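Local coordinates for protein phthiocerol synthesis polyketide synthase type I PpsC (Mycobacterium tuberculosis, PDB 7AHB) that probably transfers acyl extender units from coenzyme A to the acyl carrier protein through its acyltransferase domain, supplying phthiocerol chain assembly, at residues V134-V146 with H289-A303. Residues are numbered along the deposited sequence; the frame is centred on the assembly and turned at random.
Sequences VIGHSMGEVAAAV and HWATNMRNPVRFHQA
H289 NE2 donates to E141 OE2 at 2.8 Å, a somewhat bent bond (137°) that reaches the anti lone pair of the carboxylate, with the acceptor close to the imidazole plane. Carboxylate and ring are nearly coplanar. Next to them W290 is wedged against helix 141-147: V142 CG2 sits over one face of its six-membered ring, 3.9 Å from the centroid, a CH-pi contact, while A145 CB meets the rim at CH2, 3.8 Å away. Farther along, the edge of H137 points into the face of F300, a T-shaped pair with CD2 3.7 Å from F300 CG and planes at 82°. H137 CG lies anti to the backbone N (chi1 169°), which swings the ring over to F300. Between these sites V298 CG2 packs on S138 CB at 3.8 Å; beyond F300, I135 CD1 meets A303 CB at 4.1 Å.

A second shell fixes the polar groups. E141 OE2 also hydrogen-bonds S269 OG and T271 OG1, OE1 accepts from the backbone N of T270, and H289 ND1 hydrogen-bonds Y272 OH. N293 ND2 hydrogen-bonds T271 OG1 as well. G136, S138 and G140 fit the GxSxG nucleophile elbow of acyltransferases, and S138 OG bonds H240 NE2, consistent with a Ser-His pair. The buried carboxylate, gripped by several donors, is probably kept ionised, tying the helix after this elbow to helix 287-295.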
loop_
_atom_site.group_PDB
_atom_site.type_symbol
_atom_site.label_atom_id
_atom_site.label_comp_id
_atom_site.label_asym_id
_atom_site.label_seq_id
_atom_site.Cartn_x
_atom_site.Cartn_y
_atom_site.Cartn_z
ATOM N N VAL A 134 -9.430 -7.243 -2.827
ATOM C CA VAL A 134 -8.395 -6.363 -2.292
ATOM C C VAL A 134 -7.250 -6.257 -3.296
ATOM O O VAL A 134 -6.971 -7.182 -4.070
ATOM C CB VAL A 134 -7.863 -6.827 -0.904
ATOM C CG1 VAL A 134 -8.987 -6.957 0.090
ATOM C CG2 VAL A 134 -7.099 -8.130 -1.039
ATOM N N ILE A 135 -6.568 -5.116 -3.263
ATOM C CA ILE A 135 -5.388 -4.867 -4.076
ATOM C C ILE A 135 -4.313 -4.337 -3.148
ATOM O O ILE A 135 -4.582 -3.416 -2.370
ATOM C CB ILE A 135 -5.667 -3.846 -5.193
ATOM C CG1 ILE A 135 -6.511 -4.473 -6.276
ATOM C CG2 ILE A 135 -4.350 -3.355 -5.788
ATOM C CD1 ILE A 135 -7.032 -3.467 -7.301
ATOM N N GLY A 136 -3.130 -4.963 -3.182
ATOM C CA GLY A 136 -1.974 -4.454 -2.468
ATOM C C GLY A 136 -0.953 -3.781 -3.379
ATOM O O GLY A 136 -0.482 -4.368 -4.350
ATOM N N HIS A 137 -0.652 -2.527 -3.085
ATOM C CA HIS A 137 0.305 -1.694 -3.811
ATOM C C HIS A 137 1.636 -1.778 -3.081
ATOM O O HIS A 137 1.721 -1.412 -1.911
ATOM C CB HIS A 137 -0.234 -0.263 -3.861
ATOM C CG HIS A 137 0.735 0.774 -4.334
ATOM N ND1 HIS A 137 1.778 1.227 -3.554
ATOM C CD2 HIS A 137 0.753 1.529 -5.458
ATOM C CE1 HIS A 137 2.433 2.174 -4.202
ATOM N NE2 HIS A 137 1.833 2.371 -5.363
ATOM N N SER A 138 2.654 -2.290 -3.761
ATOM C CA SER A 138 4.001 -2.436 -3.217
ATOM C C SER A 138 3.899 -3.174 -1.879
ATOM O O SER A 138 3.212 -4.203 -1.787
ATOM C CB SER A 138 4.658 -1.041 -3.166
ATOM O OG SER A 138 5.914 -1.105 -2.522
ATOM N N MET A 139 4.555 -2.703 -0.826
ATOM C CA MET A 139 4.573 -3.473 0.410
ATOM C C MET A 139 3.179 -3.604 1.019
ATOM O O MET A 139 2.966 -4.446 1.888
ATOM C CB MET A 139 5.505 -2.837 1.453
ATOM C CG MET A 139 6.760 -2.172 0.931
ATOM S SD MET A 139 8.080 -3.201 0.164
ATOM C CE MET A 139 9.014 -1.881 -0.575
ATOM N N GLY A 140 2.229 -2.780 0.598
ATOM C CA GLY A 140 0.856 -2.934 1.033
ATOM C C GLY A 140 0.220 -4.268 0.673
ATOM O O GLY A 140 -0.869 -4.564 1.180
ATOM N N GLU A 141 0.863 -5.072 -0.176
ATOM C CA GLU A 141 0.323 -6.384 -0.501
ATOM C C GLU A 141 0.374 -7.332 0.695
ATOM O O GLU A 141 -0.388 -8.299 0.742
ATOM C CB GLU A 141 1.082 -6.984 -1.692
ATOM C CG GLU A 141 0.521 -8.276 -2.191
ATOM C CD GLU A 141 0.674 -8.497 -3.690
ATOM O OE1 GLU A 141 0.084 -7.749 -4.519
ATOM O OE2 GLU A 141 1.419 -9.433 -4.034
ATOM N N VAL A 142 1.216 -7.073 1.695
ATOM C CA VAL A 142 1.154 -7.899 2.900
ATOM C C VAL A 142 -0.185 -7.700 3.601
ATOM O O VAL A 142 -0.886 -8.667 3.940
ATOM C CB VAL A 142 2.326 -7.578 3.842
ATOM C CG1 VAL A 142 2.255 -8.489 5.081
ATOM C CG2 VAL A 142 3.655 -7.733 3.121
ATOM N N ALA A 143 -0.558 -6.434 3.821
ATOM C CA ALA A 143 -1.833 -6.131 4.461
ATOM C C ALA A 143 -2.989 -6.707 3.662
ATOM O O ALA A 143 -3.930 -7.258 4.241
ATOM C CB ALA A 143 -2.013 -4.624 4.624
ATOM N N ALA A 144 -2.939 -6.575 2.328
ATOM C CA ALA A 144 -3.979 -7.159 1.474
ATOM C C ALA A 144 -4.082 -8.667 1.675
ATOM O O ALA A 144 -5.184 -9.222 1.775
ATOM C CB ALA A 144 -3.692 -6.831 -0.001
ATOM N N ALA A 145 -2.940 -9.347 1.727
ATOM C CA ALA A 145 -2.933 -10.783 1.931
ATOM C C ALA A 145 -3.516 -11.148 3.286
ATOM O O ALA A 145 -4.187 -12.181 3.419
ATOM C CB ALA A 145 -1.503 -11.313 1.781
ATOM N N VAL A 146 -3.276 -10.318 4.308
ATOM C CA VAL A 146 -3.877 -10.565 5.614
ATOM C C VAL A 146 -5.386 -10.445 5.515
ATOM O O VAL A 146 -6.136 -11.349 5.910
ATOM C CB VAL A 146 -3.306 -9.598 6.671
ATOM C CG1 VAL A 146 -4.079 -9.711 7.972
ATOM C CG2 VAL A 146 -1.839 -9.881 6.912
ATOM N N HIS A 289 7.112 -15.544 -2.503
ATOM C CA HIS A 289 6.247 -14.478 -2.995
ATOM C C HIS A 289 6.680 -13.118 -2.455
ATOM O O HIS A 289 6.699 -12.117 -3.181
ATOM C CB HIS A 289 4.807 -14.722 -2.582
ATOM C CG HIS A 289 3.885 -13.622 -2.995
ATOM N ND1 HIS A 289 3.244 -13.610 -4.213
ATOM C CD2 HIS A 289 3.509 -12.490 -2.361
ATOM C CE1 HIS A 289 2.498 -12.525 -4.306
ATOM N NE2 HIS A 289 2.639 -11.831 -3.193
ATOM N N TRP A 290 6.976 -13.048 -1.162
ATOM C CA TRP A 290 7.372 -11.769 -0.577
ATOM C C TRP A 290 8.755 -11.327 -1.052
ATOM O O TRP A 290 8.988 -10.129 -1.243
ATOM C CB TRP A 290 7.269 -11.877 0.947
ATOM C CG TRP A 290 5.864 -12.201 1.342
ATOM C CD1 TRP A 290 5.432 -13.320 2.006
ATOM C CD2 TRP A 290 4.686 -11.440 1.027
ATOM N NE1 TRP A 290 4.057 -13.288 2.153
ATOM C CE2 TRP A 290 3.576 -12.154 1.543
ATOM C CE3 TRP A 290 4.460 -10.225 0.358
ATOM C CZ2 TRP A 290 2.273 -11.698 1.414
ATOM C CZ3 TRP A 290 3.165 -9.772 0.226
ATOM C CH2 TRP A 290 2.080 -10.508 0.774
ATOM N N ALA A 291 9.680 -12.258 -1.258
ATOM C CA ALA A 291 10.959 -11.896 -1.869
ATOM C C ALA A 291 10.757 -11.372 -3.285
ATOM O O ALA A 291 11.465 -10.459 -3.731
ATOM C CB ALA A 291 11.889 -13.105 -1.877
ATOM N N THR A 292 9.794 -11.953 -4.012
ATOM C CA THR A 292 9.494 -11.512 -5.364
ATOM C C THR A 292 8.762 -10.180 -5.368
ATOM O O THR A 292 9.057 -9.314 -6.202
ATOM C CB THR A 292 8.670 -12.583 -6.091
ATOM O OG1 THR A 292 9.442 -13.789 -6.154
ATOM C CG2 THR A 292 8.306 -12.113 -7.470
ATOM N N ASN A 293 7.805 -10.004 -4.450
ATOM C CA ASN A 293 7.038 -8.760 -4.378
ATOM C C ASN A 293 7.930 -7.532 -4.147
ATOM O O ASN A 293 7.677 -6.455 -4.695
ATOM C CB ASN A 293 5.995 -8.880 -3.266
ATOM C CG ASN A 293 5.407 -7.543 -2.855
ATOM O OD1 ASN A 293 5.779 -6.965 -1.809
ATOM N ND2 ASN A 293 4.471 -7.039 -3.672
ATOM N N MET A 294 8.972 -7.659 -3.344
ATOM C CA MET A 294 9.802 -6.477 -3.066
ATOM C C MET A 294 10.742 -6.133 -4.216
ATOM O O MET A 294 11.245 -5.003 -4.268
ATOM C CB MET A 294 10.630 -6.671 -1.802
ATOM C CG MET A 294 11.727 -7.696 -1.928
ATOM S SD MET A 294 12.408 -8.224 -0.316
ATOM C CE MET A 294 13.149 -6.738 0.290
ATOM N N ARG A 295 10.955 -7.064 -5.151
ATOM C CA ARG A 295 11.858 -6.868 -6.277
ATOM C C ARG A 295 11.132 -6.509 -7.558
ATOM O O ARG A 295 11.605 -5.644 -8.293
ATOM C CB ARG A 295 12.687 -8.132 -6.510
ATOM C CG ARG A 295 13.412 -8.188 -7.834
ATOM C CD ARG A 295 14.506 -7.135 -7.920
ATOM N NE ARG A 295 15.203 -7.104 -9.217
ATOM C CZ ARG A 295 14.838 -6.336 -10.249
ATOM N NH1 ARG A 295 13.766 -5.530 -10.181
ATOM N NH2 ARG A 295 15.539 -6.373 -11.364
ATOM N N ASN A 296 10.015 -7.179 -7.848
ATOM C CA ASN A 296 9.301 -6.963 -9.094
ATOM C C ASN A 296 8.680 -5.572 -9.139
ATOM O O ASN A 296 8.342 -4.996 -8.089
ATOM C CB ASN A 296 8.196 -8.013 -9.263
ATOM C CG ASN A 296 8.716 -9.314 -9.832
ATOM O OD1 ASN A 296 9.924 -9.520 -9.916
ATOM N ND2 ASN A 296 7.803 -10.211 -10.215
ATOM N N PRO A 297 8.509 -5.015 -10.348
ATOM C CA PRO A 297 7.736 -3.772 -10.473
ATOM C C PRO A 297 6.292 -4.001 -10.054
ATOM O O PRO A 297 5.778 -5.123 -10.127
ATOM C CB PRO A 297 7.848 -3.421 -11.958
ATOM C CG PRO A 297 8.091 -4.723 -12.626
ATOM C CD PRO A 297 8.932 -5.542 -11.667
ATOM N N VAL A 298 5.657 -2.925 -9.593
ATOM C CA VAL A 298 4.323 -2.975 -9.004
ATOM C C VAL A 298 3.304 -2.750 -10.114
ATOM O O VAL A 298 3.261 -1.675 -10.709
ATOM C CB VAL A 298 4.157 -1.921 -7.898
ATOM C CG1 VAL A 298 2.712 -1.954 -7.361
ATOM C CG2 VAL A 298 5.160 -2.126 -6.775
ATOM N N ARG A 299 2.482 -3.755 -10.395
ATOM C CA ARG A 299 1.507 -3.675 -11.492
ATOM C C ARG A 299 0.198 -3.040 -11.012
ATOM O O ARG A 299 -0.885 -3.627 -11.068
ATOM C CB ARG A 299 1.260 -5.062 -12.062
ATOM C CG ARG A 299 2.492 -5.827 -12.436
ATOM C CD ARG A 299 2.866 -5.627 -13.896
ATOM N NE ARG A 299 4.158 -6.229 -14.206
ATOM C CZ ARG A 299 4.758 -6.159 -15.387
ATOM N NH1 ARG A 299 4.163 -5.554 -16.414
ATOM N NH2 ARG A 299 5.953 -6.719 -15.543
ATOM N N PHE A 300 0.317 -1.808 -10.521
ATOM C CA PHE A 300 -0.817 -1.157 -9.871
ATOM C C PHE A 300 -1.847 -0.719 -10.894
ATOM O O PHE A 300 -3.034 -0.954 -10.712
ATOM C CB PHE A 300 -0.359 0.046 -9.030
ATOM C CG PHE A 300 -1.467 0.695 -8.261
ATOM C CD1 PHE A 300 -2.121 0.009 -7.249
ATOM C CD2 PHE A 300 -1.872 1.970 -8.550
ATOM C CE1 PHE A 300 -3.155 0.595 -6.551
ATOM C CE2 PHE A 300 -2.909 2.563 -7.857
ATOM C CZ PHE A 300 -3.549 1.877 -6.857
ATOM N N HIS A 301 -1.404 -0.028 -11.948
ATOM C CA HIS A 301 -2.269 0.343 -13.064
ATOM C C HIS A 301 -3.089 -0.850 -13.549
ATOM O O HIS A 301 -4.318 -0.767 -13.670
ATOM C CB HIS A 301 -1.379 0.936 -14.169
ATOM C CG HIS A 301 -2.009 1.006 -15.520
ATOM N ND1 HIS A 301 -1.259 1.159 -16.663
ATOM C CD2 HIS A 301 -3.302 0.965 -15.919
ATOM C CE1 HIS A 301 -2.063 1.207 -17.712
ATOM N NE2 HIS A 301 -3.307 1.084 -17.289
ATOM N N GLN A 302 -2.431 -1.983 -13.783
ATOM C CA GLN A 302 -3.120 -3.128 -14.371
ATOM C C GLN A 302 -4.076 -3.776 -13.373
ATOM O O GLN A 302 -5.162 -4.235 -13.740
ATOM C CB GLN A 302 -2.084 -4.133 -14.880
ATOM C CG GLN A 302 -1.132 -3.573 -15.955
ATOM C CD GLN A 302 0.221 -3.017 -15.418
ATOM O OE1 GLN A 302 0.353 -2.636 -14.248
ATOM N NE2 GLN A 302 1.234 -2.976 -16.305
ATOM N N ALA A 303 -3.698 -3.820 -12.104
ATOM C CA ALA A 303 -4.590 -4.383 -11.089
ATOM C C ALA A 303 -5.864 -3.552 -10.934
ATOM O O ALA A 303 -6.972 -4.103 -10.838
ATOM C CB ALA A 303 -3.855 -4.489 -9.747
#